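Local structure of ankyrin repeat domain protein (Legionella pneumophila subsp. pneumophila, 6MCA) at residues S25-D29 with F38-L42; S47-I51 with R77-K83. The protein is a bacterial effector with ankyrin repeats and a cysteine protease-like region that probably acts in host cells through the LARP7 component of the 7SK snRNP complex. All coordinates share one frame; numbering follows the deposited sequence. Where two conformers were deposited one is given.

Both contacts lie near the N-terminus, among helices that apparently lead into the ankyrin repeats, with centres about 13 Å apart. Contact 1 joins two short helices, 26-31 and 38-43, and is partly buried: it combines aliphatic and aromatic packing with one hydroxyl-carboxylate bond. Contact 2 is a surface contact between two irregular loops, one following helix 38-43 and the other following helix 68-76, and its chemistry is more polar, with a carboxylate, an ammonium group and waters meeting backbone atoms. Helix 38-43 ties the two together. In the conformer of R77 given here, D39 forms a salt bridge with it and F38 packs on it, while L48 of contact 2 reaches both I26 and L42.

Contact 1: S25-D29 with F38-L42; sequences SIAND and FDAYL
Y41 reaches from helix 38-43 to the first turn of helix 26-31, where its ring and its hydroxyl make different contacts. The ring packs on I26, whose CB stands over the centre of one face in a CH-pi contact, 3.9 Å from the centroid and only 10° off the ring normal. Beyond it, I26 CG1 lies anti to the backbone N (chi1 -180°) and carries CD1 to F38, 4.0 Å from CD1 of that ring; the two side chains cross at about a right angle. F38 also packs on I70, Q73 and L74, and through it I26 is joined to the packing against helix 68-76.

The polar part is one hydrogen bond, from Y41 OH to D29 OD2 at 2.7 Å. The carboxylate oxygen sits at the ring edge, in its plane, whereas the hydroxyl meets it from 55° out of the carboxylate plane; the two planes are steeply inclined to each other. S25 is the N-cap of helix 26-31: its OG accepts a weak bond from A27 N at 3.0 Å and another from N28 N, and it is also hydrogen-bonded to E53.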
loop_
_atom_site.group_PDB
_atom_site.type_symbol
_atom_site.label_atom_id
_atom_site.label_comp_id
_atom_site.label_asym_id
_atom_site.label_seq_id
_atom_site.Cartn_x
_atom_site.Cartn_y
_atom_site.Cartn_z
ATOM N N SER A 25 28.419 8.776 -18.351
ATOM C CA SER A 25 27.293 9.463 -17.740
ATOM C C SER A 25 27.586 9.710 -16.269
ATOM O O SER A 25 28.292 8.930 -15.623
ATOM C CB SER A 25 26.002 8.652 -17.896
ATOM O OG SER A 25 25.020 9.059 -16.960
ATOM N N ILE A 26 27.036 10.809 -15.747
ATOM C CA ILE A 26 27.153 11.082 -14.318
ATOM C C ILE A 26 26.371 10.047 -13.520
ATOM O O ILE A 26 26.791 9.630 -12.432
ATOM C CB ILE A 26 26.696 12.521 -14.007
ATOM C CG1 ILE A 26 26.824 12.820 -12.511
ATOM C CG2 ILE A 26 25.269 12.762 -14.481
ATOM C CD1 ILE A 26 27.063 14.282 -12.199
ATOM N N ALA A 27 25.231 9.599 -14.055
ATOM C CA ALA A 27 24.466 8.549 -13.394
ATOM C C ALA A 27 25.251 7.245 -13.348
ATOM O O ALA A 27 25.263 6.557 -12.323
ATOM C CB ALA A 27 23.128 8.345 -14.103
ATOM N N ASN A 28 25.916 6.891 -14.451
ATOM C CA ASN A 28 26.734 5.684 -14.459
ATOM C C ASN A 28 27.939 5.819 -13.538
ATOM O O ASN A 28 28.384 4.826 -12.951
ATOM C CB ASN A 28 27.181 5.357 -15.884
ATOM C CG ASN A 28 26.022 4.966 -16.785
ATOM O OD1 ASN A 28 24.991 4.483 -16.316
ATOM N ND2 ASN A 28 26.188 5.173 -18.086
ATOM N N ASP A 29 28.480 7.033 -13.399
ATOM C CA ASP A 29 29.548 7.263 -12.431
ATOM C C ASP A 29 29.053 7.023 -11.010
ATOM O O ASP A 29 29.721 6.358 -10.209
ATOM C CB ASP A 29 30.088 8.688 -12.571
ATOM C CG ASP A 29 30.933 8.876 -13.814
ATOM O OD1 ASP A 29 31.232 7.872 -14.492
ATOM O OD2 ASP A 29 31.299 10.034 -14.112
ATOM N N PHE A 38 32.484 16.619 -12.065
ATOM C CA PHE A 38 31.372 17.556 -12.204
ATOM C C PHE A 38 31.700 18.679 -13.179
ATOM O O PHE A 38 30.832 19.121 -13.942
ATOM C CB PHE A 38 30.998 18.136 -10.839
ATOM C CG PHE A 38 30.699 17.098 -9.797
ATOM C CD1 PHE A 38 29.493 16.417 -9.801
ATOM C CD2 PHE A 38 31.624 16.808 -8.806
ATOM C CE1 PHE A 38 29.215 15.462 -8.840
ATOM C CE2 PHE A 38 31.353 15.855 -7.842
ATOM C CZ PHE A 38 30.147 15.181 -7.859
ATOM N N ASP A 39 32.947 19.153 -13.169
ATOM C CA ASP A 39 33.321 20.258 -14.045
ATOM C C ASP A 39 33.251 19.851 -15.512
ATOM O O ASP A 39 32.846 20.650 -16.364
ATOM C CB ASP A 39 34.718 20.762 -13.685
ATOM C CG ASP A 39 34.720 21.618 -12.430
ATOM O OD1 ASP A 39 33.713 22.316 -12.181
ATOM O OD2 ASP A 39 35.726 21.590 -11.690
ATOM N N ALA A 40 33.631 18.609 -15.826
ATOM C CA ALA A 40 33.539 18.141 -17.206
ATOM C C ALA A 40 32.087 18.054 -17.665
ATOM O O ALA A 40 31.773 18.387 -18.814
ATOM C CB ALA A 40 34.231 16.787 -17.350
ATOM N N TYR A 41 31.189 17.613 -16.780
ATOM C CA TYR A 41 29.777 17.546 -17.141
ATOM C C TYR A 41 29.167 18.935 -17.279
ATOM O O TYR A 41 28.281 19.139 -18.117
ATOM C CB TYR A 41 29.008 16.724 -16.105
ATOM C CG TYR A 41 29.338 15.251 -16.144
ATOM C CD1 TYR A 41 28.889 14.445 -17.182
ATOM C CD2 TYR A 41 30.107 14.666 -15.146
ATOM C CE1 TYR A 41 29.194 13.098 -17.223
ATOM C CE2 TYR A 41 30.418 13.321 -15.179
ATOM C CZ TYR A 41 29.958 12.541 -16.219
ATOM O OH TYR A 41 30.264 11.201 -16.256
ATOM N N LEU A 42 29.624 19.896 -16.474
ATOM C CA LEU A 42 29.136 21.263 -16.615
ATOM C C LEU A 42 29.635 21.894 -17.910
ATOM O O LEU A 42 28.880 22.589 -18.599
ATOM C CB LEU A 42 29.558 22.102 -15.409
ATOM C CG LEU A 42 28.882 21.762 -14.080
ATOM C CD1 LEU A 42 29.598 22.444 -12.925
ATOM C CD2 LEU A 42 27.412 22.149 -14.111
#

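Contact 2: S47-I51 with R77-K83; sequences SLDDI and RKVDINK
The backbones of 47-51 and 77-83 come nearest at D49 and V79, with CA atoms 6.0 Å apart, and each segment holds a type I beta turn, S47 to D50 and D80 to K83. D49 carries much of the polar contact. Its OD1 accepts from D80 N at 2.9 Å, on the syn side of the carboxylate and 27° out of its plane, with an N-H...O angle of 151°. One water donates to the same OD1 and to D80 O, and a second donates to D49 OD2, so both carboxylate oxygens are engaged.

The two loops flank the helix pair 58-65 and 68-76 and pack against each other, consistent with the stacked loops that link helix pairs in ankyrin arrays. Beside D49, L48 supplies the apolar part: its CB meets V79 CG1 at 3.7 Å, and in the modelled conformer of R77 its CD1 lies against the aliphatic portion of the arginine, 3.5 Å from R77 CD. V79 also packs on L59 and L74.

K83 approaches D49 from farther along its segment. With CG anti to the backbone N (chi1 -179°) and the chain extended beyond, NZ donates to D49 O; the modelled 2.5 Å from K83 NZ to D49 O is doubtfully short. Within the segments, S47 OG accepts from D49 N in an ST turn, and D80 OD1 from N82 N in an Asx turn.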
loop_
_atom_site.group_PDB
_atom_site.type_symbol
_atom_site.label_atom_id
_atom_site.label_comp_id
_atom_site.label_asym_id
_atom_site.label_seq_id
_atom_site.Cartn_x
_atom_site.Cartn_y
_atom_site.Cartn_z
ATOM N N SER A 47 23.324 20.266 -16.559
ATOM C CA SER A 47 23.027 20.789 -15.234
ATOM C C SER A 47 23.005 19.643 -14.234
ATOM O O SER A 47 22.491 18.559 -14.526
ATOM C CB SER A 47 21.683 21.522 -15.219
ATOM O OG SER A 47 21.247 21.752 -13.889
ATOM N N LEU A 48 23.562 19.887 -13.049
ATOM C CA LEU A 48 23.559 18.866 -12.009
ATOM C C LEU A 48 22.172 18.621 -11.426
ATOM O O LEU A 48 22.043 17.805 -10.508
ATOM C CB LEU A 48 24.540 19.252 -10.903
ATOM C CG LEU A 48 25.966 19.492 -11.404
ATOM C CD1 LEU A 48 26.877 19.875 -10.259
ATOM C CD2 LEU A 48 26.497 18.262 -12.125
ATOM N N ASP A 49 21.145 19.302 -11.932
ATOM C CA ASP A 49 19.756 19.035 -11.587
ATOM C C ASP A 49 19.018 18.289 -12.692
ATOM O O ASP A 49 17.806 18.082 -12.584
ATOM C CB ASP A 49 19.027 20.347 -11.276
ATOM C CG ASP A 49 19.537 21.019 -10.015
ATOM O OD1 ASP A 49 19.695 20.324 -8.990
ATOM O OD2 ASP A 49 19.773 22.246 -10.049
ATOM N N ASP A 50 19.720 17.881 -13.747
ATOM C CA ASP A 50 19.065 17.278 -14.900
ATOM C C ASP A 50 18.565 15.875 -14.580
ATOM O O ASP A 50 19.193 15.127 -13.826
ATOM C CB ASP A 50 20.025 17.224 -16.090
ATOM C CG ASP A 50 20.165 18.561 -16.793
ATOM O OD1 ASP A 50 19.182 19.330 -16.815
ATOM O OD2 ASP A 50 21.259 18.840 -17.329
ATOM N N ILE A 51 17.423 15.524 -15.165
ATOM C CA ILE A 51 16.902 14.165 -15.085
ATOM C C ILE A 51 17.700 13.284 -16.036
ATOM O O ILE A 51 17.828 13.595 -17.226
ATOM C CB ILE A 51 15.404 14.139 -15.423
ATOM C CG1 ILE A 51 14.610 14.962 -14.406
ATOM C CG2 ILE A 51 14.894 12.708 -15.482
ATOM C CD1 ILE A 51 14.507 14.319 -13.039
ATOM N N ARG A 77 27.685 22.118 -4.655
ATOM C CA ARG A 77 27.429 22.808 -5.909
ATOM C C ARG A 77 25.988 23.303 -6.013
ATOM O O ARG A 77 25.520 23.605 -7.117
ATOM C CB ARG A 77 27.796 21.899 -7.082
ATOM C CG ARG A 77 29.227 21.376 -6.973
ATOM C CD ARG A 77 29.598 20.430 -8.100
ATOM N NE ARG A 77 30.733 20.926 -8.872
ATOM C CZ ARG A 77 32.004 20.683 -8.568
ATOM N NH1 ARG A 77 32.975 21.174 -9.327
ATOM N NH2 ARG A 77 32.304 19.953 -7.504
ATOM N N LYS A 78 25.283 23.382 -4.879
ATOM C CA LYS A 78 23.974 24.037 -4.770
ATOM C C LYS A 78 22.942 23.461 -5.741
ATOM O O LYS A 78 22.245 24.192 -6.448
ATOM C CB LYS A 78 24.105 25.553 -4.945
ATOM C CG LYS A 78 24.375 26.310 -3.647
ATOM C CD LYS A 78 25.788 26.073 -3.138
ATOM N N VAL A 79 22.827 22.131 -5.751
ATOM C CA VAL A 79 21.729 21.509 -6.480
ATOM C C VAL A 79 20.418 21.743 -5.734
ATOM O O VAL A 79 20.389 22.028 -4.530
ATOM C CB VAL A 79 21.981 20.007 -6.694
ATOM C CG1 VAL A 79 23.260 19.784 -7.485
ATOM C CG2 VAL A 79 22.033 19.279 -5.359
ATOM N N ASP A 80 19.313 21.631 -6.469
ATOM C CA ASP A 80 17.992 21.720 -5.859
ATOM C C ASP A 80 17.774 20.486 -4.991
ATOM O O ASP A 80 17.534 19.388 -5.505
ATOM C CB ASP A 80 16.915 21.841 -6.935
ATOM C CG ASP A 80 15.524 22.056 -6.356
ATOM O OD1 ASP A 80 15.368 22.031 -5.115
ATOM O OD2 ASP A 80 14.579 22.256 -7.149
ATOM N N ILE A 81 17.852 20.665 -3.671
ATOM C CA ILE A 81 17.773 19.539 -2.747
ATOM C C ILE A 81 16.372 18.961 -2.627
ATOM O O ILE A 81 16.198 17.915 -1.989
ATOM C CB ILE A 81 18.300 19.960 -1.360
ATOM C CG1 ILE A 81 18.942 18.767 -0.650
ATOM C CG2 ILE A 81 17.186 20.575 -0.519
ATOM C CD1 ILE A 81 19.873 19.155 0.471
ATOM N N ASN A 82 15.369 19.599 -3.230
ATOM C CA ASN A 82 13.992 19.125 -3.155
ATOM C C ASN A 82 13.418 18.745 -4.516
ATOM O O ASN A 82 12.206 18.521 -4.620
ATOM C CB ASN A 82 13.101 20.180 -2.494
ATOM C CG ASN A 82 13.355 20.310 -1.006
ATOM O OD1 ASN A 82 13.503 19.312 -0.301
ATOM N ND2 ASN A 82 13.407 21.544 -0.519
ATOM N N LYS A 83 14.241 18.661 -5.553
ATOM C CA LYS A 83 13.729 18.324 -6.878
ATOM C C LYS A 83 13.374 16.844 -6.939
ATOM O O LYS A 83 14.244 15.995 -6.701
ATOM C CB LYS A 83 14.746 18.662 -7.964
ATOM C CG LYS A 83 14.241 18.346 -9.362
ATOM C CD LYS A 83 15.191 18.830 -10.439
ATOM C CE LYS A 83 14.627 18.539 -11.821
ATOM N NZ LYS A 83 15.523 19.017 -12.908
HETATM O O HOH W 1 18.606 18.043 -7.716
HETATM O O HOH W 2 19.324 24.245 -8.298
#